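Local coordinates for protein tetraacyldisaccharide 4'-kinase (Aquifex aeolicus, PDB 4EHX) that probably transfers the gamma-phosphate of ATP to the 4'-position of a tetraacyldisaccharide 1-phosphate, forming lipid IVA in lipid A biosynthesis, at residues L12-I17 with D162-A167; N21-Y24 with F28-I31; G140-K145 with L170-K175. All coordinates share one frame; numbering follows the deposited sequence.

Contact 1 (L12-I17 with D162-A167); sequences LYEKII and DRLLPA
Tyr13 projects from helix 7-25 onto the backbone and side chains of Leu164 and Leu165. Its CB lies 3.8 Å from Leu165 O. CG is set anti to the backbone N (chi1 -176°), which carries the ring toward the loop. CD2 comes closest to the carbonyl, 3.4 Å from Leu165 O, with the oxygen approaching the ring obliquely. One atom further out, CE2 meets the CD2 methyl of Leu164 at 4.0 Å. This methyl sits at the ring edge, near its plane. CE2 also lies 4.2 Å from Leu165 CB. The tip is polar: Tyr13 OH is hydrogen-bonded to Arg171 O. Within the helix, Ile17 CG1 packs over one ring face, toward its rim.

The second methyl of Leu164 turns to Glu14. Leu164 CD1 is 3.3 Å from Glu14 CB, a tight approach, and the rest of the glutamate chain runs past the same methyl. Ser10 OG bonds to Leu164 O and Ala167 N, and a cis peptide precedes Pro166. The contact is thus one of an N-terminal helix packed on an irregular loop, beside the predicted ATP-binding P-loop, whose Val46 side chain lies close to that of Leu165.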
loop_
_atom_site.group_PDB
_atom_site.type_symbol
_atom_site.label_atom_id
_atom_site.label_comp_id
_atom_site.label_asym_id
_atom_site.label_seq_id
_atom_site.Cartn_x
_atom_site.Cartn_y
_atom_site.Cartn_z
ATOM N N LEU A 12 9.984 -0.812 26.184
ATOM C CA LEU A 12 11.284 -0.302 25.752
ATOM C C LEU A 12 11.150 0.418 24.411
ATOM O O LEU A 12 11.597 1.556 24.254
ATOM C CB LEU A 12 12.303 -1.436 25.651
ATOM C CG LEU A 12 13.636 -1.102 24.982
ATOM C CD1 LEU A 12 14.431 -0.134 25.840
ATOM C CD2 LEU A 12 14.427 -2.380 24.732
ATOM N N TYR A 13 10.520 -0.260 23.455
ATOM C CA TYR A 13 10.278 0.285 22.131
ATOM C C TYR A 13 9.543 1.623 22.196
ATOM O O TYR A 13 9.828 2.536 21.412
ATOM C CB TYR A 13 9.476 -0.722 21.297
ATOM C CG TYR A 13 9.249 -0.304 19.870
ATOM C CD1 TYR A 13 10.312 -0.179 18.983
ATOM C CD2 TYR A 13 7.967 -0.053 19.399
ATOM C CE1 TYR A 13 10.103 0.193 17.664
ATOM C CE2 TYR A 13 7.746 0.327 18.089
ATOM C CZ TYR A 13 8.817 0.449 17.223
ATOM O OH TYR A 13 8.594 0.827 15.914
ATOM N N GLU A 14 8.603 1.754 23.128
ATOM C CA GLU A 14 7.868 3.010 23.229
ATOM C C GLU A 14 8.801 4.165 23.600
ATOM O O GLU A 14 8.699 5.253 23.041
ATOM C CB GLU A 14 6.711 2.917 24.226
ATOM C CG GLU A 14 5.904 4.208 24.267
ATOM C CD GLU A 14 4.502 4.026 24.817
ATOM O OE1 GLU A 14 4.237 2.994 25.473
ATOM O OE2 GLU A 14 3.663 4.924 24.586
ATOM N N LYS A 15 9.723 3.918 24.526
ATOM C CA LYS A 15 10.694 4.944 24.906
ATOM C C LYS A 15 11.496 5.418 23.705
ATOM O O LYS A 15 11.695 6.620 23.523
ATOM C CB LYS A 15 11.659 4.418 25.958
ATOM C CG LYS A 15 11.026 4.164 27.313
ATOM C CD LYS A 15 12.013 3.467 28.220
ATOM C CE LYS A 15 11.419 3.167 29.587
ATOM N NZ LYS A 15 10.234 2.268 29.467
ATOM N N ILE A 16 11.972 4.465 22.904
ATOM C CA ILE A 16 12.780 4.776 21.720
ATOM C C ILE A 16 11.999 5.597 20.687
ATOM O O ILE A 16 12.484 6.621 20.191
ATOM C CB ILE A 16 13.331 3.483 21.065
ATOM C CG1 ILE A 16 14.291 2.768 22.023
ATOM C CG2 ILE A 16 14.016 3.798 19.726
ATOM C CD1 ILE A 16 14.528 1.302 21.693
ATOM N N ILE A 17 10.790 5.142 20.368
ATOM C CA ILE A 17 9.926 5.832 19.410
ATOM C C ILE A 17 9.542 7.230 19.888
ATOM O O ILE A 17 9.613 8.196 19.119
ATOM C CB ILE A 17 8.641 5.021 19.112
ATOM C CG1 ILE A 17 8.990 3.714 18.406
ATOM C CG2 ILE A 17 7.683 5.818 18.214
ATOM C CD1 ILE A 17 9.599 3.915 17.033
ATOM N N ASP A 162 -5.278 -1.548 19.582
ATOM C CA ASP A 162 -4.030 -2.296 19.468
ATOM C C ASP A 162 -2.935 -1.768 20.408
ATOM O O ASP A 162 -3.139 -0.799 21.136
ATOM C CB ASP A 162 -3.544 -2.245 18.014
ATOM C CG ASP A 162 -2.812 -3.511 17.586
ATOM O OD1 ASP A 162 -2.105 -4.107 18.421
ATOM O OD2 ASP A 162 -2.950 -3.914 16.407
ATOM N N ARG A 163 -1.773 -2.414 20.376
ATOM C CA ARG A 163 -0.655 -2.058 21.242
ATOM C C ARG A 163 0.634 -1.944 20.436
ATOM O O ARG A 163 0.735 -2.474 19.332
ATOM C CB ARG A 163 -0.475 -3.116 22.336
ATOM C CG ARG A 163 -1.635 -3.217 23.317
ATOM C CD ARG A 163 -1.442 -4.387 24.273
ATOM N NE ARG A 163 -1.322 -5.657 23.559
ATOM C CZ ARG A 163 -1.293 -6.852 24.145
ATOM N NH1 ARG A 163 -1.379 -6.953 25.466
ATOM N NH2 ARG A 163 -1.180 -7.948 23.408
ATOM N N LEU A 164 1.628 -1.264 20.994
ATOM C CA LEU A 164 2.929 -1.168 20.348
ATOM C C LEU A 164 3.565 -2.539 20.126
ATOM O O LEU A 164 3.457 -3.426 20.968
ATOM C CB LEU A 164 3.882 -0.304 21.186
ATOM C CG LEU A 164 3.696 1.200 20.988
ATOM C CD1 LEU A 164 4.370 1.989 22.095
ATOM C CD2 LEU A 164 4.231 1.606 19.635
ATOM N N LEU A 165 4.224 -2.693 18.977
ATOM C CA LEU A 165 5.160 -3.786 18.733
ATOM C C LEU A 165 6.130 -3.939 19.894
ATOM O O LEU A 165 6.544 -2.939 20.487
ATOM C CB LEU A 165 5.998 -3.469 17.488
ATOM C CG LEU A 165 5.289 -3.473 16.136
ATOM C CD1 LEU A 165 6.120 -2.719 15.107
ATOM C CD2 LEU A 165 5.033 -4.902 15.693
ATOM N N PRO A 166 6.537 -5.183 20.195
ATOM C CA PRO A 166 6.083 -6.403 19.516
ATOM C C PRO A 166 4.839 -7.032 20.142
ATOM O O PRO A 166 4.298 -7.978 19.572
ATOM C CB PRO A 166 7.278 -7.346 19.674
ATOM C CG PRO A 166 7.897 -6.936 20.953
ATOM C CD PRO A 166 7.694 -5.443 21.075
ATOM N N ALA A 167 4.385 -6.532 21.288
ATOM C CA ALA A 167 3.177 -7.097 21.907
ATOM C C ALA A 167 1.957 -6.940 20.988
ATOM O O ALA A 167 1.116 -7.834 20.892
ATOM C CB ALA A 167 2.910 -6.469 23.266
#

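Contact 2 (N21-Y24 with F28-I31); sequences NTLY and FLKI
Leu29 lies across one face of the Tyr24 ring. Its CB stands 3.9 Å from the ring centroid and 19° off the normal, which makes a CH-pi contact. Leu29 CD1 reaches further over the same face, to 3.6 Å from Tyr24 CE2. The same methyl also meets Leu23 CB at 3.6 Å, so it sits between the two helix residues. Ile31 approaches the tyrosine differently. Its CG1 is set anti to the carbonyl carbon (chi1 -62°) and meets the ring edge, 3.8 Å from Tyr24 CD1.

The backbone bond Phe28 N to Leu23 O, 2.8 Å long, spans five residues at the end of helix 7-25. Together with the apolar pair Leu23 and Phe28, it is consistent with a Schellman motif, in which the chain turns off the helix. The two side chains of this pair cross at about a right angle. Leu23 CD2 touches Phe28 CB at 3.7 Å, while the phenyl ring leads away from the helix.

A water joins the two segments at the phenol end. It is hydrogen-bonded to Tyr24 OH (2.8 Å) and donates to Lys30 O (2.7 Å). That carbonyl oxygen is also near the plane of the tyrosine ring, at its edge. Tyr24 is buried, and the side chains of Arg144 and Lys145 also pack against it.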
loop_
_atom_site.group_PDB
_atom_site.type_symbol
_atom_site.label_atom_id
_atom_site.label_comp_id
_atom_site.label_asym_id
_atom_site.label_seq_id
_atom_site.Cartn_x
_atom_site.Cartn_y
_atom_site.Cartn_z
ATOM N N ASN A 21 10.413 10.810 18.173
ATOM C CA ASN A 21 9.352 11.725 17.766
ATOM C C ASN A 21 9.434 13.074 18.482
ATOM O O ASN A 21 9.108 14.104 17.904
ATOM C CB ASN A 21 7.973 11.087 17.917
ATOM C CG ASN A 21 7.621 10.185 16.738
ATOM O OD1 ASN A 21 7.916 10.511 15.593
ATOM N ND2 ASN A 21 6.990 9.044 17.020
ATOM N N THR A 22 9.884 13.063 19.733
ATOM C CA THR A 22 10.105 14.322 20.451
ATOM C C THR A 22 11.149 15.177 19.738
ATOM O O THR A 22 10.992 16.403 19.608
ATOM C CB THR A 22 10.531 14.070 21.906
ATOM O OG1 THR A 22 9.454 13.429 22.601
ATOM C CG2 THR A 22 10.879 15.375 22.604
ATOM N N LEU A 23 12.208 14.540 19.252
ATOM C CA LEU A 23 13.240 15.286 18.530
ATOM C C LEU A 23 12.676 15.984 17.292
ATOM O O LEU A 23 12.956 17.167 17.059
ATOM C CB LEU A 23 14.425 14.381 18.167
ATOM C CG LEU A 23 15.204 13.850 19.377
ATOM C CD1 LEU A 23 16.262 12.838 18.954
ATOM C CD2 LEU A 23 15.829 14.993 20.149
ATOM N N TYR A 24 11.872 15.274 16.504
ATOM C CA TYR A 24 11.249 15.910 15.345
ATOM C C TYR A 24 10.234 16.971 15.761
ATOM O O TYR A 24 10.195 18.042 15.168
ATOM C CB TYR A 24 10.597 14.890 14.417
ATOM C CG TYR A 24 11.599 14.225 13.492
ATOM C CD1 TYR A 24 12.110 14.911 12.398
ATOM C CD2 TYR A 24 12.046 12.932 13.730
ATOM C CE1 TYR A 24 13.019 14.323 11.555
ATOM C CE2 TYR A 24 12.969 12.326 12.881
ATOM C CZ TYR A 24 13.451 13.034 11.801
ATOM O OH TYR A 24 14.368 12.471 10.951
ATOM N N PHE A 28 14.687 19.362 16.646
ATOM C CA PHE A 28 16.062 18.927 16.898
ATOM C C PHE A 28 16.669 18.135 15.743
ATOM O O PHE A 28 17.888 17.941 15.680
ATOM C CB PHE A 28 16.131 18.125 18.187
ATOM C CG PHE A 28 16.019 18.969 19.426
ATOM C CD1 PHE A 28 17.130 19.627 19.930
ATOM C CD2 PHE A 28 14.811 19.095 20.090
ATOM C CE1 PHE A 28 17.038 20.394 21.075
ATOM C CE2 PHE A 28 14.714 19.861 21.241
ATOM C CZ PHE A 28 15.828 20.513 21.728
ATOM N N LEU A 29 15.811 17.679 14.834
ATOM C CA LEU A 29 16.259 16.961 13.645
ATOM C C LEU A 29 15.725 17.640 12.396
ATOM O O LEU A 29 14.613 18.164 12.386
ATOM C CB LEU A 29 15.813 15.488 13.688
ATOM C CG LEU A 29 16.483 14.617 14.761
ATOM C CD1 LEU A 29 15.732 13.305 14.936
ATOM C CD2 LEU A 29 17.929 14.340 14.387
ATOM N N LYS A 30 16.521 17.614 11.338
ATOM C CA LYS A 30 16.196 18.341 10.128
ATOM C C LYS A 30 15.066 17.668 9.352
ATOM O O LYS A 30 15.045 16.441 9.192
ATOM C CB LYS A 30 17.435 18.464 9.237
ATOM C CG LYS A 30 17.260 19.420 8.053
ATOM C CD LYS A 30 18.614 19.916 7.570
ATOM C CE LYS A 30 18.513 20.588 6.211
ATOM N NZ LYS A 30 19.808 20.533 5.464
ATOM N N ILE A 31 14.108 18.491 8.935
ATOM C CA ILE A 31 13.057 18.070 8.024
ATOM C C ILE A 31 13.349 18.706 6.665
ATOM O O ILE A 31 13.344 19.931 6.532
ATOM C CB ILE A 31 11.667 18.457 8.560
ATOM C CG1 ILE A 31 11.425 17.721 9.893
ATOM C CG2 ILE A 31 10.573 18.082 7.537
ATOM C CD1 ILE A 31 10.162 18.143 10.643
HETATM O O HOH W 1 16.393 14.259 10.067
#

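Contact 3 (G140-K145 with L170-K175); sequences GFQHRK and LREPLK
Gln142 and Glu172 form the single hydrogen bond between these two loops. Gln142 NE2 donates to Glu172 OE1 over 2.8 Å, at an N-H...O angle of 150°. The oxygen is met on its anti side, 20° out of the carboxylate plane. Amide and carboxylate stand nearly perpendicular, with their planes 85° apart. A bend at chi2 of Gln142 turns the amide so that NE2 meets this oxygen. Gln142 CG also lies close, 3.3 Å from Glu172 OE1. Gln142 NE2 has a second acceptor, Asn43 O.

Two further polar approaches are not hydrogen bonds. Gln142 OE1 lies over the centre of the Arg171 guanidinium, 3.4 Å above its plane, which is probably favourable. The strongest polar partner of Arg171 is Asp139, in a salt bridge with NH2, while Arg171 NE is buried without a partner. Phe141 turns a ring edge to the carboxylate, with CD2 3.3 Å from Glu172 OE1. The other carboxylate oxygen, Glu172 OE2, is held by Arg179. With an alanine in place of Gln142 the amide is gone; Glu172 OE1 and Asn43 O would probably each be left without the NE2 donor, and the Arg171 guanidinium without the oxygen over its face.

Segment 140-145 opens with a type I beta turn after strand 134-138, and the Phe141 side chain packs on strand 150-156. Segment 170-175 precedes strand 182-186. Arg171 lies near Val46 of the predicted ATP site, and its carbonyl oxygen and the Glu172 carboxylate both bond to helix 7-25.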
loop_
_atom_site.group_PDB
_atom_site.type_symbol
_atom_site.label_atom_id
_atom_site.label_comp_id
_atom_site.label_asym_id
_atom_site.label_seq_id
_atom_site.Cartn_x
_atom_site.Cartn_y
_atom_site.Cartn_z
ATOM N N GLY A 140 4.629 6.615 4.185
ATOM C CA GLY A 140 5.541 7.680 4.536
ATOM C C GLY A 140 5.263 8.350 5.867
ATOM O O GLY A 140 5.945 9.317 6.204
ATOM N N PHE A 141 4.289 7.856 6.636
ATOM C CA PHE A 141 3.937 8.531 7.913
ATOM C C PHE A 141 5.103 8.650 8.917
ATOM O O PHE A 141 5.266 9.676 9.590
ATOM C CB PHE A 141 2.735 7.849 8.599
ATOM C CG PHE A 141 2.112 8.667 9.705
ATOM C CD1 PHE A 141 1.318 9.778 9.415
ATOM C CD2 PHE A 141 2.289 8.313 11.032
ATOM C CE1 PHE A 141 0.730 10.532 10.450
ATOM C CE2 PHE A 141 1.695 9.045 12.070
ATOM C CZ PHE A 141 0.921 10.159 11.774
ATOM N N GLN A 142 5.908 7.602 9.018
ATOM C CA GLN A 142 7.060 7.595 9.927
ATOM C C GLN A 142 8.312 8.298 9.367
ATOM O O GLN A 142 9.276 8.543 10.105
ATOM C CB GLN A 142 7.425 6.148 10.286
ATOM C CG GLN A 142 6.437 5.463 11.238
ATOM C CD GLN A 142 5.144 5.043 10.555
ATOM O OE1 GLN A 142 5.151 4.563 9.416
ATOM N NE2 GLN A 142 4.031 5.217 11.247
ATOM N N HIS A 143 8.325 8.592 8.069
ATOM C CA HIS A 143 9.527 9.156 7.446
ATOM C C HIS A 143 9.597 10.675 7.629
ATOM O O HIS A 143 9.520 11.435 6.657
ATOM C CB HIS A 143 9.619 8.768 5.961
ATOM C CG HIS A 143 10.999 8.924 5.393
ATOM N ND1 HIS A 143 12.013 8.024 5.651
ATOM C CD2 HIS A 143 11.540 9.878 4.595
ATOM C CE1 HIS A 143 13.120 8.419 5.043
ATOM N NE2 HIS A 143 12.860 9.543 4.396
ATOM N N ARG A 144 9.759 11.114 8.877
ATOM C CA ARG A 144 9.549 12.517 9.225
ATOM C C ARG A 144 10.627 13.441 8.682
ATOM O O ARG A 144 10.421 14.655 8.596
ATOM C CB ARG A 144 9.415 12.681 10.740
ATOM C CG ARG A 144 8.205 11.942 11.306
ATOM C CD ARG A 144 7.963 12.269 12.780
ATOM N NE ARG A 144 7.561 13.663 12.998
ATOM C CZ ARG A 144 7.342 14.190 14.202
ATOM N NH1 ARG A 144 7.476 13.439 15.298
ATOM N NH2 ARG A 144 7.001 15.467 14.321
ATOM N N LYS A 145 11.761 12.858 8.302
ATOM C CA LYS A 145 12.849 13.620 7.696
ATOM C C LYS A 145 12.415 14.315 6.402
ATOM O O LYS A 145 13.041 15.279 5.983
ATOM C CB LYS A 145 14.065 12.714 7.413
ATOM C CG LYS A 145 15.308 13.463 6.918
ATOM C CD LYS A 145 16.277 12.575 6.120
ATOM C CE LYS A 145 16.622 11.281 6.824
ATOM N NZ LYS A 145 17.911 10.685 6.303
ATOM N N LEU A 170 1.178 -1.969 16.546
ATOM C CA LEU A 170 1.415 -0.544 16.324
ATOM C C LEU A 170 2.904 -0.228 16.150
ATOM O O LEU A 170 3.751 -0.663 16.945
ATOM C CB LEU A 170 0.808 0.296 17.454
ATOM C CG LEU A 170 -0.719 0.270 17.564
ATOM C CD1 LEU A 170 -1.181 1.142 18.728
ATOM C CD2 LEU A 170 -1.352 0.726 16.252
ATOM N N ARG A 171 3.226 0.532 15.109
ATOM C CA ARG A 171 4.597 0.991 14.902
ATOM C C ARG A 171 4.890 2.215 15.764
ATOM O O ARG A 171 6.049 2.501 16.062
ATOM C CB ARG A 171 4.852 1.310 13.416
ATOM C CG ARG A 171 5.001 0.059 12.553
ATOM C CD ARG A 171 5.431 0.389 11.124
ATOM N NE ARG A 171 4.344 0.971 10.346
ATOM C CZ ARG A 171 4.418 1.242 9.047
ATOM N NH1 ARG A 171 5.531 0.979 8.370
ATOM N NH2 ARG A 171 3.378 1.775 8.422
ATOM N N GLU A 172 3.833 2.949 16.117
ATOM C CA GLU A 172 3.919 4.149 16.959
ATOM C C GLU A 172 2.683 4.228 17.831
ATOM O O GLU A 172 1.619 3.730 17.442
ATOM C CB GLU A 172 3.902 5.427 16.118
ATOM C CG GLU A 172 4.874 5.507 15.010
ATOM C CD GLU A 172 4.881 6.892 14.405
ATOM O OE1 GLU A 172 4.352 7.061 13.283
ATOM O OE2 GLU A 172 5.403 7.816 15.071
ATOM N N PRO A 173 2.798 4.905 18.985
ATOM C CA PRO A 173 1.675 5.101 19.906
ATOM C C PRO A 173 0.563 5.865 19.223
ATOM O O PRO A 173 0.830 6.684 18.343
ATOM C CB PRO A 173 2.274 5.975 21.008
ATOM C CG PRO A 173 3.736 5.695 20.965
ATOM C CD PRO A 173 4.066 5.429 19.533
ATOM N N LEU A 174 -0.674 5.600 19.634
ATOM C CA LEU A 174 -1.840 6.258 19.051
ATOM C C LEU A 174 -1.829 7.788 19.183
ATOM O O LEU A 174 -2.471 8.475 18.397
ATOM C CB LEU A 174 -3.126 5.677 19.649
ATOM C CG LEU A 174 -3.456 4.209 19.355
ATOM C CD1 LEU A 174 -4.668 3.753 20.178
ATOM C CD2 LEU A 174 -3.698 3.980 17.861
ATOM N N LYS A 175 -1.118 8.333 20.171
ATOM C CA LYS A 175 -1.053 9.793 20.304
ATOM C C LYS A 175 -0.511 10.460 19.032
ATOM O O LYS A 175 -0.787 11.631 18.767
ATOM C CB LYS A 175 -0.204 10.219 21.518
ATOM C CG LYS A 175 1.301 10.033 21.333
ATOM C CD LYS A 175 2.108 10.493 22.571
ATOM C CE LYS A 175 3.608 10.402 22.282
ATOM N NZ LYS A 175 4.458 10.960 23.382
#

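How the contacts relate
The chain starts into helix 7-25, which supplies the first segment of both contact 1 and contact 2. Contact 2 closes a short loop at the end of that helix, nested inside the longer loop closed by contact 1. After several core strands contact 3 opens at 140-145. Contact 1 closes at 162-167, inside the span of contact 3, which closes at 170-175, before strand 182-186, so these two cross. They also join through a backbone bond of Leu170 with Arg163 and a probable one with Leu165. Contacts 2 and 3 follow in series, yet Asn21 reaches both segments of contact 3. With Asn21, contacts 1 and 3 tie helix 7-25 to the loops before strand 150-156 and after helix 157-160.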